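Local coordinates for aminopeptidase N family protein (Idiomarina loihiensis L2TR, PDB 4FGM) that probably acts as a zinc-dependent aminopeptidase of the M61 family, releasing residues from the N-terminal end of peptides, at residues T243-S248 / L268-H273. Residues are numbered along the deposited sequence; the frame is centred on the assembly and turned at random.
With ZN (zinc ion), chain C.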
# COMPACT_ATOMS: atom_id res chain seq x y z
N THR A 243 -10.33 3.98 5.27
CA THR A 243 -9.29 3.15 4.70
C THR A 243 -9.58 1.72 5.07
O THR A 243 -10.17 1.45 6.12
CB THR A 243 -7.87 3.55 5.19
OG1 THR A 243 -6.89 2.73 4.54
CG2 THR A 243 -7.74 3.38 6.70
N ALA A 244 -9.22 0.80 4.19
CA ALA A 244 -9.41 -0.63 4.44
C ALA A 244 -8.02 -1.22 4.67
O ALA A 244 -7.14 -1.13 3.81
CB ALA A 244 -10.10 -1.29 3.24
N LEU A 245 -7.84 -1.82 5.85
CA LEU A 245 -6.56 -2.41 6.21
C LEU A 245 -6.65 -3.89 6.50
O LEU A 245 -7.65 -4.39 7.01
CB LEU A 245 -6.01 -1.73 7.47
CG LEU A 245 -6.02 -0.21 7.57
CD1 LEU A 245 -5.72 0.19 9.02
CD2 LEU A 245 -5.01 0.39 6.59
N LEU A 246 -5.58 -4.60 6.17
CA LEU A 246 -5.48 -6.02 6.48
C LEU A 246 -4.17 -6.11 7.25
O LEU A 246 -3.12 -5.78 6.72
CB LEU A 246 -5.37 -6.86 5.21
CG LEU A 246 -5.14 -8.35 5.50
CD1 LEU A 246 -6.34 -8.92 6.26
CD2 LEU A 246 -4.92 -9.10 4.19
N CYS A 247 -4.25 -6.50 8.52
CA CYS A 247 -3.04 -6.59 9.33
C CYS A 247 -2.93 -7.88 10.12
O CYS A 247 -3.90 -8.61 10.29
CB CYS A 247 -2.96 -5.40 10.29
SG CYS A 247 -4.12 -5.52 11.65
N SER A 248 -1.72 -8.14 10.61
CA SER A 248 -1.46 -9.34 11.40
C SER A 248 -1.86 -9.10 12.84
O SER A 248 -1.67 -8.01 13.38
CB SER A 248 0.02 -9.70 11.30
OG SER A 248 0.38 -9.90 9.95
N LEU A 268 1.01 1.12 13.07
CA LEU A 268 0.85 2.57 13.19
C LEU A 268 1.37 3.25 11.93
O LEU A 268 0.81 4.26 11.49
CB LEU A 268 1.60 3.09 14.41
CG LEU A 268 0.98 2.66 15.74
CD1 LEU A 268 1.74 3.28 16.90
CD2 LEU A 268 -0.47 3.07 15.78
N SER A 269 2.42 2.70 11.36
CA SER A 269 2.99 3.26 10.15
C SER A 269 2.00 3.09 8.99
O SER A 269 1.86 3.98 8.15
CB SER A 269 4.32 2.57 9.83
OG SER A 269 4.93 3.17 8.71
N LEU A 270 1.32 1.94 8.96
CA LEU A 270 0.33 1.67 7.91
C LEU A 270 -0.85 2.64 8.01
O LEU A 270 -1.28 3.20 6.99
CB LEU A 270 -0.19 0.23 8.03
CG LEU A 270 -1.31 -0.18 7.06
CD1 LEU A 270 -0.86 -0.04 5.60
CD2 LEU A 270 -1.69 -1.62 7.33
N CYS A 271 -1.36 2.85 9.22
CA CYS A 271 -2.49 3.75 9.43
C CYS A 271 -2.09 5.17 9.05
O CYS A 271 -2.85 5.88 8.39
CB CYS A 271 -2.95 3.74 10.88
SG CYS A 271 -3.53 2.15 11.45
N CYS A 272 -0.91 5.57 9.48
CA CYS A 272 -0.38 6.90 9.20
C CYS A 272 -0.27 7.10 7.69
O CYS A 272 -0.51 8.19 7.17
CB CYS A 272 0.99 7.05 9.85
SG CYS A 272 1.74 8.67 9.65
N HIS A 273 0.09 6.03 6.99
CA HIS A 273 0.26 6.05 5.55
C HIS A 273 -1.08 6.26 4.82
O HIS A 273 -1.20 7.11 3.93
CB HIS A 273 0.90 4.73 5.10
CG HIS A 273 1.21 4.66 3.64
ND1 HIS A 273 2.47 4.90 3.13
CD2 HIS A 273 0.42 4.39 2.57
CE1 HIS A 273 2.45 4.77 1.82
NE2 HIS A 273 1.22 4.46 1.45
ZN ZN C . 0.27 4.47 -0.60
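The zinc-binding helix 262-277 of this M61-family domain, which carries the HExxH motif, packs against a five-stranded mixed sheet through strand 242-248; between segments 243-248 and 268-273, Leu245 carries the strand's side of the contact. Over the segments compared, strand and helix run nearly antiparallel, at 160° between their directions, with axes 9.9 Å apart at closest approach. Leu245 divides its two methyls between successive helical residues. CD2 of Leu245 lies 3.8 Å from CG of Leu270 and 4.0 Å from CD2 of the same leucine, the two side chains passing alongside each other in opposite senses. The second branch, CD1 of Leu245, reaches SG of Cys271 at 3.8 Å. Leu270 sends its CG anti to the backbone N (chi1 176°), which carries its branched end to the strand. Phe267 and Glu274, to either side on the same helix, also touch Leu245, and Phe234 touches Leu270.

One turn after Ser269, His273 binds the zinc ion through NE2 at 2.3 Å, with His277 and Glu307 completing the protein's share of the site. On the other side of the imidazole, ND1 is hydrogen-bonded to Asp314, a second-shell carboxylate that, together with the metal bond at NE2, helps to hold the ring's rotation and probably strengthens NE2 as a donor to the metal. Between these two segments the join is thus buried apolar packing, resting on van der Waals contact and the burial of nonpolar surface, while polar and metal bonds orient the histidine.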